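Local coordinates for MxaA (Stigmatella aurantiaca, PDB 4W4T), which probably uses NADPH to reduce and release the finished chain, as the terminal reductase domain of the myxalamid polyketide synthase–nonribosomal peptide synthetase pathway, at residues 51-62 and 139-150; 182-193 and 237-245. All blocks are in the same frame, centred on the assembly; numbering follows the deposited sequence.

Contact 1 of 2, residues 51-62 and 139-150; sequences VTGALRTILLTG and LSEEIDAIYHNG
Arg56 grips Asp144 side-on at the start of two parallel strands. Arg56 NE gives a nearly straight bond (174°) to Asp144 OD2 on its syn lone pair, 3.1 Å away. Arg56 NH2 reaches Asp144 OD1 at 2.8 Å, completing a salt bridge between nearly coplanar groups. The Arg56 chain bends at chi3 (-67°), which curls the guanidinium back to the carboxylate. The backbone N of Arg56 also binds Asp144 OD2, at 2.7 Å and on the anti lone pair. The carboxylate is thus fixed in rotation, and Val51 CG2 packs against its CG. Arg181 makes a second salt bridge to OD1, which should further stabilise the negative charge.

Thr57 turns OG1 between its own backbone N and carbonyl carbon (chi1 59°). From there the hydroxyl donates to Glu142 O at the end of the helix and receives a weak bond from Asp144 N. Beyond this the strands pair in regular parallel register, with Leu59 N bonded to Ala145 O and Leu59 O to Tyr147 N. On one face Ile58 CG2 lies obliquely 3.5 Å from Tyr147 CD1. On the other, Leu59 CB meets Ile143 CG2 at 3.8 Å.

At the far end Thr61 OG1 lies 2.7 Å from His148 ND1, at the ring edge, in a hydrogen bond. Thr61 OG1 also accepts from Gly150 N at 2.9 Å. His148 NE2 is held by Thr170, so both ring nitrogens have partners. The next residue, Asn149, binds NADPH, and the pairing therefore runs into the cofactor site of this Rossmann fold.

Strand 82-87 pairs with the other edge of strand 57-61. Helix 159-177 covers Leu59 and Ile146, while helix 66-78 packs on Leu60 and Tyr147 across the sheet.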
loop_
_atom_site.group_PDB
_atom_site.type_symbol
_atom_site.label_atom_id
_atom_site.label_comp_id
_atom_site.label_asym_id
_atom_site.label_seq_id
_atom_site.Cartn_x
_atom_site.Cartn_y
_atom_site.Cartn_z
ATOM N N VAL A 51 -17.927 -40.857 9.800
ATOM C CA VAL A 51 -19.276 -41.272 9.434
ATOM C C VAL A 51 -19.232 -42.015 8.100
ATOM O O VAL A 51 -18.575 -41.561 7.166
ATOM C CB VAL A 51 -20.221 -40.068 9.313
ATOM C CG1 VAL A 51 -21.607 -40.514 8.882
ATOM C CG2 VAL A 51 -20.271 -39.297 10.610
ATOM N N THR A 52 -19.894 -43.166 8.020
ATOM C CA THR A 52 -20.004 -43.889 6.757
ATOM C C THR A 52 -21.433 -43.822 6.267
ATOM O O THR A 52 -21.734 -44.181 5.119
ATOM C CB THR A 52 -19.592 -45.357 6.885
ATOM O OG1 THR A 52 -20.331 -45.960 7.955
ATOM C CG2 THR A 52 -18.092 -45.469 7.155
ATOM N N GLY A 53 -22.316 -43.374 7.154
ATOM C CA GLY A 53 -23.683 -43.076 6.783
ATOM C C GLY A 53 -23.857 -41.643 6.312
ATOM O O GLY A 53 -22.895 -40.959 5.966
ATOM N N ALA A 54 -25.105 -41.195 6.309
ATOM C CA ALA A 54 -25.465 -39.842 5.908
ATOM C C ALA A 54 -24.791 -38.798 6.807
ATOM O O ALA A 54 -24.724 -38.989 8.030
ATOM C CB ALA A 54 -26.989 -39.682 5.955
ATOM N N LEU A 55 -24.305 -37.716 6.200
ATOM C CA LEU A 55 -23.702 -36.600 6.934
ATOM C C LEU A 55 -24.767 -35.781 7.636
ATOM O O LEU A 55 -25.673 -35.249 6.991
ATOM C CB LEU A 55 -22.910 -35.678 6.004
ATOM C CG LEU A 55 -21.617 -36.130 5.314
ATOM C CD1 LEU A 55 -21.092 -35.011 4.435
ATOM C CD2 LEU A 55 -20.557 -36.567 6.311
ATOM N N ARG A 56 -24.638 -35.656 8.955
ATOM C CA ARG A 56 -25.618 -34.931 9.749
ATOM C C ARG A 56 -25.231 -33.453 9.879
ATOM O O ARG A 56 -26.088 -32.570 9.920
ATOM C CB ARG A 56 -25.759 -35.584 11.132
ATOM C CG ARG A 56 -26.173 -37.062 11.110
ATOM C CD ARG A 56 -25.812 -37.758 12.419
ATOM N NE ARG A 56 -24.365 -37.821 12.555
ATOM C CZ ARG A 56 -23.715 -38.449 13.527
ATOM N NH1 ARG A 56 -24.367 -39.114 14.480
ATOM N NH2 ARG A 56 -22.396 -38.426 13.528
ATOM N N THR A 57 -23.926 -33.192 9.947
ATOM C CA THR A 57 -23.418 -31.852 10.227
ATOM C C THR A 57 -22.145 -31.546 9.462
ATOM O O THR A 57 -21.335 -32.432 9.199
ATOM C CB THR A 57 -23.079 -31.672 11.709
ATOM O OG1 THR A 57 -22.098 -32.650 12.039
ATOM C CG2 THR A 57 -24.307 -31.866 12.593
ATOM N N ILE A 58 -21.968 -30.276 9.141
ATOM C CA ILE A 58 -20.813 -29.819 8.383
ATOM C C ILE A 58 -20.277 -28.526 8.966
ATOM O O ILE A 58 -21.042 -27.609 9.273
ATOM C CB ILE A 58 -21.184 -29.606 6.889
ATOM C CG1 ILE A 58 -21.455 -30.959 6.227
ATOM C CG2 ILE A 58 -20.090 -28.816 6.188
ATOM C CD1 ILE A 58 -21.986 -30.886 4.783
ATOM N N LEU A 59 -18.960 -28.437 9.133
ATOM C CA LEU A 59 -18.358 -27.171 9.505
ATOM C C LEU A 59 -17.797 -26.451 8.278
ATOM O O LEU A 59 -16.973 -27.005 7.553
ATOM C CB LEU A 59 -17.245 -27.368 10.529
ATOM C CG LEU A 59 -16.503 -26.076 10.896
ATOM C CD1 LEU A 59 -17.386 -25.109 11.663
ATOM C CD2 LEU A 59 -15.216 -26.369 11.673
ATOM N N LEU A 60 -18.253 -25.226 8.058
ATOM C CA LEU A 60 -17.736 -24.398 6.969
ATOM C C LEU A 60 -16.937 -23.233 7.525
ATOM O O LEU A 60 -17.416 -22.479 8.362
ATOM C CB LEU A 60 -18.877 -23.868 6.090
ATOM C CG LEU A 60 -18.490 -22.934 4.931
ATOM C CD1 LEU A 60 -17.539 -23.629 3.951
ATOM C CD2 LEU A 60 -19.753 -22.433 4.220
ATOM N N THR A 61 -15.705 -23.079 7.064
ATOM C CA THR A 61 -14.984 -21.857 7.351
ATOM C C THR A 61 -15.051 -20.962 6.109
ATOM O O THR A 61 -15.026 -21.444 4.965
ATOM C CB THR A 61 -13.499 -22.118 7.764
ATOM O OG1 THR A 61 -12.792 -22.763 6.704
ATOM C CG2 THR A 61 -13.424 -23.002 8.994
ATOM N N GLY A 62 -15.145 -19.661 6.344
ATOM C CA GLY A 62 -15.066 -18.693 5.273
ATOM C C GLY A 62 -16.424 -18.277 4.741
ATOM O O GLY A 62 -16.501 -17.709 3.651
ATOM N N LEU A 139 -17.414 -29.147 19.730
ATOM C CA LEU A 139 -17.413 -29.084 18.271
ATOM C C LEU A 139 -16.830 -30.377 17.698
ATOM O O LEU A 139 -17.303 -30.882 16.677
ATOM C CB LEU A 139 -16.625 -27.862 17.787
ATOM C CG LEU A 139 -16.791 -27.459 16.321
ATOM C CD1 LEU A 139 -18.205 -26.979 16.065
ATOM C CD2 LEU A 139 -15.772 -26.376 15.941
ATOM N N SER A 140 -15.829 -30.932 18.382
ATOM C CA SER A 140 -15.173 -32.158 17.948
ATOM C C SER A 140 -16.097 -33.379 18.034
ATOM O O SER A 140 -15.783 -34.429 17.473
ATOM C CB SER A 140 -13.921 -32.437 18.780
ATOM O OG SER A 140 -14.246 -33.138 19.981
ATOM N N GLU A 141 -17.193 -33.244 18.781
ATOM C CA GLU A 141 -18.179 -34.323 18.898
ATOM C C GLU A 141 -19.294 -34.168 17.863
ATOM O O GLU A 141 -19.894 -35.152 17.420
ATOM C CB GLU A 141 -18.783 -34.349 20.308
ATOM C CG GLU A 141 -17.802 -34.717 21.396
ATOM C CD GLU A 141 -18.270 -34.284 22.782
ATOM O OE1 GLU A 141 -19.362 -33.674 22.891
ATOM O OE2 GLU A 141 -17.529 -34.542 23.758
ATOM N N GLU A 142 -19.565 -32.926 17.481
ATOM C CA GLU A 142 -20.756 -32.616 16.696
ATOM C C GLU A 142 -20.557 -32.685 15.173
ATOM O O GLU A 142 -21.463 -33.107 14.438
ATOM C CB GLU A 142 -21.270 -31.237 17.107
ATOM C CG GLU A 142 -21.739 -31.216 18.568
ATOM C CD GLU A 142 -22.536 -29.976 18.942
ATOM O OE1 GLU A 142 -22.479 -28.966 18.211
ATOM O OE2 GLU A 142 -23.233 -30.019 19.978
ATOM N N ILE A 143 -19.366 -32.328 14.706
ATOM C CA ILE A 143 -19.127 -32.153 13.262
ATOM C C ILE A 143 -18.789 -33.433 12.523
ATOM O O ILE A 143 -17.916 -34.189 12.953
ATOM C CB ILE A 143 -17.981 -31.155 13.018
ATOM C CG1 ILE A 143 -18.321 -29.811 13.640
ATOM C CG2 ILE A 143 -17.686 -31.019 11.488
ATOM C CD1 ILE A 143 -19.617 -29.210 13.147
ATOM N N ASP A 144 -19.460 -33.682 11.394
ATOM C CA ASP A 144 -19.176 -34.887 10.628
ATOM C C ASP A 144 -18.111 -34.641 9.565
ATOM O O ASP A 144 -17.299 -35.516 9.276
ATOM C CB ASP A 144 -20.452 -35.433 9.955
ATOM C CG ASP A 144 -21.425 -36.084 10.952
ATOM O OD1 ASP A 144 -21.022 -36.415 12.091
ATOM O OD2 ASP A 144 -22.595 -36.293 10.581
ATOM N N ALA A 145 -18.136 -33.457 8.975
ATOM C CA ALA A 145 -17.191 -33.136 7.906
ATOM C C ALA A 145 -16.883 -31.635 7.865
ATOM O O ALA A 145 -17.637 -30.797 8.378
ATOM C CB ALA A 145 -17.735 -33.627 6.557
ATOM N N ILE A 146 -15.742 -31.298 7.278
ATOM C CA ILE A 146 -15.252 -29.924 7.273
ATOM C C ILE A 146 -14.954 -29.434 5.856
ATOM O O ILE A 146 -14.242 -30.095 5.105
ATOM C CB ILE A 146 -13.962 -29.780 8.113
ATOM C CG1 ILE A 146 -14.225 -30.193 9.563
ATOM C CG2 ILE A 146 -13.448 -28.335 8.065
ATOM C CD1 ILE A 146 -12.998 -30.688 10.293
ATOM N N TYR A 147 -15.507 -28.280 5.508
ATOM C CA TYR A 147 -15.119 -27.562 4.301
ATOM C C TYR A 147 -14.301 -26.355 4.747
ATOM O O TYR A 147 -14.844 -25.392 5.283
ATOM C CB TYR A 147 -16.339 -27.134 3.476
ATOM C CG TYR A 147 -17.076 -28.302 2.827
ATOM C CD1 TYR A 147 -17.794 -29.203 3.594
ATOM C CD2 TYR A 147 -17.055 -28.488 1.451
ATOM C CE1 TYR A 147 -18.475 -30.272 3.018
ATOM C CE2 TYR A 147 -17.729 -29.558 0.866
ATOM C CZ TYR A 147 -18.432 -30.449 1.660
ATOM O OH TYR A 147 -19.115 -31.505 1.082
ATOM N N HIS A 148 -12.988 -26.426 4.541
ATOM C CA HIS A 148 -12.104 -25.372 5.017
ATOM C C HIS A 148 -11.762 -24.369 3.897
ATOM O O HIS A 148 -10.858 -24.590 3.088
ATOM C CB HIS A 148 -10.839 -25.999 5.637
ATOM C CG HIS A 148 -9.868 -24.986 6.172
ATOM N ND1 HIS A 148 -10.271 -23.781 6.697
ATOM C CD2 HIS A 148 -8.515 -24.990 6.226
ATOM C CE1 HIS A 148 -9.208 -23.086 7.070
ATOM N NE2 HIS A 148 -8.131 -23.794 6.785
ATOM N N ASN A 149 -12.521 -23.279 3.855
ATOM C CA ASN A 149 -12.368 -22.237 2.844
ATOM C C ASN A 149 -11.956 -20.897 3.474
ATOM O O ASN A 149 -11.827 -19.890 2.785
ATOM C CB ASN A 149 -13.677 -22.072 2.049
ATOM C CG ASN A 149 -13.600 -20.959 1.014
ATOM O OD1 ASN A 149 -12.638 -20.870 0.255
ATOM N ND2 ASN A 149 -14.588 -20.074 1.021
ATOM N N GLY A 150 -11.730 -20.887 4.782
ATOM C CA GLY A 150 -11.348 -19.667 5.469
ATOM C C GLY A 150 -9.862 -19.427 5.297
ATOM O O GLY A 150 -9.078 -20.375 5.335
HETATM O O HOH W 1 -17.052 -38.170 9.853
#

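Contact 2 of 2, residues 182-193 and 237-245; sequences IKPLHYVSTVSV and LPVTILRPG
His186 ND1 and Thr240 OG1 share a hydrogen bond of 3.0 Å between neighbouring parallel strands of the Rossmann sheet. The hydroxyl comes to the edge of the imidazole, near its plane. With chi1 at 75°, Thr240 puts CG2 anti to its carbonyl carbon and turns OG1 to the ring. Thr240 CG2 still lies 3.3 Å from His186 ND1.

Backbone bonds run along the pair in the alternating parallel pattern. Both the N and the O of Tyr187 bond to the second strand: N to Thr240 O, and O from Leu242 N at 174°. Ser189 N then bonds to Leu242 O at 2.7 Å. Past the strand, Val191 N reaches Pro244 O at 3.1 Å and keeps the following turn beside the second strand.

Arg243 has an extended chain from CG to NE that passes the Thr190 carbonyl. Val193 CG2 sits over one face of the Arg243 guanidinium, 3.6 Å from Arg243 NE. The charge is met by Glu226 in a salt bridge, and Glu226 also binds the Ser189 hydroxyl. One helix residue thus holds a side chain from each segment.

Apolar contacts lie toward both ends of the pair. Ile182 CG2 touches Pro238 CD at 3.8 Å. The Val188 and Pro244 side chains cross at about a right angle, with Val188 CG1 against Pro244 CG. Helix 217-234 covers Tyr187, Val239 and Ile241, while helix 287-298 covers His186, Val188 and Leu242. This is the two-sided helical cover of a Rossmann fold. Lys222, an NADPH-binding residue, bonds to Val188 O, so the end of this strand borders the cofactor site.

Thr190 OG1 accepts from Ser192 N in an ST turn, and a water 2.7 Å from Thr190 OG1 donates to Pro244 O.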
loop_
_atom_site.group_PDB
_atom_site.type_symbol
_atom_site.label_atom_id
_atom_site.label_comp_id
_atom_site.label_asym_id
_atom_site.label_seq_id
_atom_site.Cartn_x
_atom_site.Cartn_y
_atom_site.Cartn_z
ATOM N N ILE A 182 -12.958 -38.976 13.660
ATOM C CA ILE A 182 -12.429 -38.559 12.362
ATOM C C ILE A 182 -13.440 -37.799 11.523
ATOM O O ILE A 182 -14.601 -38.201 11.402
ATOM C CB ILE A 182 -11.923 -39.775 11.563
ATOM C CG1 ILE A 182 -10.825 -40.492 12.344
ATOM C CG2 ILE A 182 -11.420 -39.351 10.163
ATOM C CD1 ILE A 182 -9.775 -39.544 12.887
ATOM N N LYS A 183 -12.989 -36.684 10.945
ATOM C CA LYS A 183 -13.832 -35.852 10.112
ATOM C C LYS A 183 -13.161 -35.600 8.763
ATOM O O LYS A 183 -12.101 -34.975 8.700
ATOM C CB LYS A 183 -14.136 -34.519 10.805
ATOM C CG LYS A 183 -14.645 -34.667 12.232
ATOM C CD LYS A 183 -14.819 -33.317 12.909
ATOM C CE LYS A 183 -15.106 -33.476 14.431
ATOM N NZ LYS A 183 -14.002 -34.188 15.142
ATOM N N PRO A 184 -13.774 -36.089 7.679
ATOM C CA PRO A 184 -13.214 -35.766 6.363
ATOM C C PRO A 184 -13.099 -34.262 6.154
ATOM O O PRO A 184 -13.928 -33.461 6.633
ATOM C CB PRO A 184 -14.220 -36.387 5.389
ATOM C CG PRO A 184 -14.776 -37.554 6.157
ATOM C CD PRO A 184 -14.886 -37.050 7.582
ATOM N N LEU A 185 -12.048 -33.890 5.434
ATOM C CA LEU A 185 -11.714 -32.500 5.224
ATOM C C LEU A 185 -11.665 -32.160 3.741
ATOM O O LEU A 185 -10.903 -32.754 2.988
ATOM C CB LEU A 185 -10.373 -32.181 5.868
ATOM C CG LEU A 185 -9.809 -30.828 5.434
ATOM C CD1 LEU A 185 -10.659 -29.690 5.990
ATOM C CD2 LEU A 185 -8.365 -30.712 5.863
ATOM N N HIS A 186 -12.495 -31.223 3.323
ATOM C CA HIS A 186 -12.438 -30.746 1.947
ATOM C C HIS A 186 -11.754 -29.396 1.984
ATOM O O HIS A 186 -12.324 -28.403 2.438
ATOM C CB HIS A 186 -13.836 -30.706 1.348
ATOM C CG HIS A 186 -14.557 -32.002 1.526
ATOM N ND1 HIS A 186 -14.191 -33.141 0.845
ATOM C CD2 HIS A 186 -15.541 -32.374 2.378
ATOM C CE1 HIS A 186 -14.943 -34.151 1.245
ATOM N NE2 HIS A 186 -15.776 -33.709 2.170
ATOM N N TYR A 187 -10.493 -29.390 1.562
ATOM C CA TYR A 187 -9.638 -28.225 1.779
ATOM C C TYR A 187 -9.555 -27.350 0.533
ATOM O O TYR A 187 -9.148 -27.812 -0.529
ATOM C CB TYR A 187 -8.236 -28.670 2.213
ATOM C CG TYR A 187 -7.290 -27.504 2.298
ATOM C CD1 TYR A 187 -7.573 -26.427 3.130
ATOM C CD2 TYR A 187 -6.144 -27.457 1.525
ATOM C CE1 TYR A 187 -6.726 -25.334 3.203
ATOM C CE2 TYR A 187 -5.281 -26.365 1.593
ATOM C CZ TYR A 187 -5.585 -25.310 2.433
ATOM O OH TYR A 187 -4.750 -24.213 2.493
ATOM N N VAL A 188 -9.945 -26.086 0.669
ATOM C CA VAL A 188 -9.820 -25.140 -0.435
ATOM C C VAL A 188 -8.448 -24.475 -0.402
ATOM O O VAL A 188 -8.164 -23.590 0.420
ATOM C CB VAL A 188 -10.936 -24.098 -0.419
ATOM C CG1 VAL A 188 -10.844 -23.221 -1.679
ATOM C CG2 VAL A 188 -12.312 -24.819 -0.369
ATOM N N SER A 189 -7.583 -24.915 -1.314
ATOM C CA SER A 189 -6.234 -24.371 -1.442
ATOM C C SER A 189 -6.204 -23.253 -2.480
ATOM O O SER A 189 -6.987 -22.306 -2.398
ATOM C CB SER A 189 -5.245 -25.472 -1.825
ATOM O OG SER A 189 -3.925 -24.963 -1.916
ATOM N N THR A 190 -5.307 -23.359 -3.458
ATOM C CA THR A 190 -5.241 -22.346 -4.511
ATOM C C THR A 190 -4.212 -22.765 -5.546
ATOM O O THR A 190 -3.244 -23.429 -5.208
ATOM C CB THR A 190 -4.869 -20.952 -3.952
ATOM O OG1 THR A 190 -4.656 -20.036 -5.025
ATOM C CG2 THR A 190 -3.594 -21.022 -3.115
ATOM N N VAL A 191 -4.407 -22.382 -6.806
ATOM C CA VAL A 191 -3.375 -22.661 -7.801
ATOM C C VAL A 191 -2.109 -21.871 -7.486
ATOM O O VAL A 191 -1.037 -22.176 -8.008
ATOM C CB VAL A 191 -3.838 -22.335 -9.239
ATOM C CG1 VAL A 191 -5.017 -23.221 -9.618
ATOM C CG2 VAL A 191 -4.169 -20.846 -9.375
ATOM N N SER A 192 -2.218 -20.868 -6.618
ATOM C CA SER A 192 -1.029 -20.079 -6.261
ATOM C C SER A 192 -0.020 -20.828 -5.383
ATOM O O SER A 192 1.037 -20.275 -5.044
ATOM C CB SER A 192 -1.444 -18.781 -5.576
ATOM O OG SER A 192 -2.121 -17.966 -6.505
ATOM N N VAL A 193 -0.308 -22.078 -5.016
ATOM C CA VAL A 193 0.730 -22.892 -4.387
ATOM C C VAL A 193 1.758 -23.379 -5.420
ATOM O O VAL A 193 2.780 -23.973 -5.052
ATOM C CB VAL A 193 0.152 -24.121 -3.635
ATOM C CG1 VAL A 193 -0.902 -23.678 -2.646
ATOM C CG2 VAL A 193 -0.405 -25.172 -4.614
ATOM N N LEU A 237 -6.025 -39.269 7.387
ATOM C CA LEU A 237 -7.192 -38.395 7.322
ATOM C C LEU A 237 -7.731 -38.362 5.893
ATOM O O LEU A 237 -6.963 -38.147 4.947
ATOM C CB LEU A 237 -6.838 -36.971 7.777
ATOM C CG LEU A 237 -8.019 -36.003 7.886
ATOM C CD1 LEU A 237 -8.943 -36.441 9.024
ATOM C CD2 LEU A 237 -7.519 -34.567 8.105
ATOM N N PRO A 238 -9.044 -38.591 5.726
ATOM C CA PRO A 238 -9.634 -38.436 4.392
ATOM C C PRO A 238 -9.720 -36.963 4.017
ATOM O O PRO A 238 -10.357 -36.171 4.718
ATOM C CB PRO A 238 -11.029 -39.046 4.535
ATOM C CG PRO A 238 -10.973 -39.886 5.786
ATOM C CD PRO A 238 -10.011 -39.152 6.685
ATOM N N VAL A 239 -9.086 -36.616 2.906
ATOM C CA VAL A 239 -8.949 -35.229 2.488
ATOM C C VAL A 239 -9.200 -35.105 0.995
ATOM O O VAL A 239 -8.792 -35.968 0.235
ATOM C CB VAL A 239 -7.534 -34.688 2.788
ATOM C CG1 VAL A 239 -7.339 -33.340 2.167
ATOM C CG2 VAL A 239 -7.273 -34.625 4.303
ATOM N N THR A 240 -9.872 -34.036 0.588
ATOM C CA THR A 240 -9.856 -33.622 -0.814
ATOM C C THR A 240 -9.159 -32.264 -0.872
ATOM O O THR A 240 -9.348 -31.408 0.007
ATOM C CB THR A 240 -11.277 -33.548 -1.425
ATOM O OG1 THR A 240 -11.962 -32.378 -0.959
ATOM C CG2 THR A 240 -12.081 -34.757 -1.043
ATOM N N ILE A 241 -8.314 -32.081 -1.882
ATOM C CA ILE A 241 -7.622 -30.805 -2.047
ATOM C C ILE A 241 -8.072 -30.128 -3.322
ATOM O O ILE A 241 -7.856 -30.640 -4.411
ATOM C CB ILE A 241 -6.098 -30.992 -2.063
ATOM C CG1 ILE A 241 -5.656 -31.597 -0.717
ATOM C CG2 ILE A 241 -5.393 -29.659 -2.358
ATOM C CD1 ILE A 241 -4.167 -31.917 -0.643
ATOM N N LEU A 242 -8.723 -28.981 -3.163
ATOM C CA LEU A 242 -9.320 -28.241 -4.265
ATOM C C LEU A 242 -8.559 -26.942 -4.474
ATOM O O LEU A 242 -8.468 -26.135 -3.556
ATOM C CB LEU A 242 -10.794 -27.961 -3.965
ATOM C CG LEU A 242 -11.434 -29.274 -3.509
ATOM C CD1 LEU A 242 -12.448 -29.095 -2.399
ATOM C CD2 LEU A 242 -12.026 -29.971 -4.705
ATOM N N ARG A 243 -8.021 -26.744 -5.680
ATOM C CA ARG A 243 -7.240 -25.550 -5.989
ATOM C C ARG A 243 -7.962 -24.696 -7.027
ATOM O O ARG A 243 -7.863 -24.962 -8.222
ATOM C CB ARG A 243 -5.858 -25.925 -6.540
ATOM C CG ARG A 243 -4.970 -26.759 -5.640
ATOM C CD ARG A 243 -3.700 -27.154 -6.425
ATOM N NE ARG A 243 -2.666 -27.776 -5.601
ATOM C CZ ARG A 243 -1.673 -28.516 -6.082
ATOM N NH1 ARG A 243 -1.585 -28.759 -7.388
ATOM N NH2 ARG A 243 -0.765 -29.018 -5.255
ATOM N N PRO A 244 -8.699 -23.676 -6.577
ATOM C CA PRO A 244 -9.351 -22.764 -7.516
ATOM C C PRO A 244 -8.335 -21.901 -8.247
ATOM O O PRO A 244 -7.298 -21.611 -7.675
ATOM C CB PRO A 244 -10.239 -21.902 -6.614
ATOM C CG PRO A 244 -10.373 -22.695 -5.332
ATOM C CD PRO A 244 -9.050 -23.370 -5.180
ATOM N N GLY A 245 -8.628 -21.521 -9.481
ATOM C CA GLY A 245 -7.820 -20.544 -10.189
ATOM C C GLY A 245 -8.214 -19.132 -9.807
ATOM O O GLY A 245 -8.439 -18.824 -8.637
HETATM O O HOH W 2 -6.897 -19.148 -6.128
#

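In the fold
From the N terminus, strand 57-61 enters the sheet first. Contact 1 closes when strand 145-148 comes alongside it, after a 76-residue excursion that includes strands 82-87 and 117-121. Contact 2 opens later, at strand 185-188, and closes at strand 239-248 after an excursion containing helix 217-234. The two loops are in series and neither nests nor crosses. Strands 145-148 and 185-188 are neighbours in the sheet, with probable hydrogen bonds from Ile146 N to Pro184 O and from His186 N to Ile146 O. Together the contacts join four adjacent parallel strands, and the Asn149 and Val188 side chains meet beside the NADPH site.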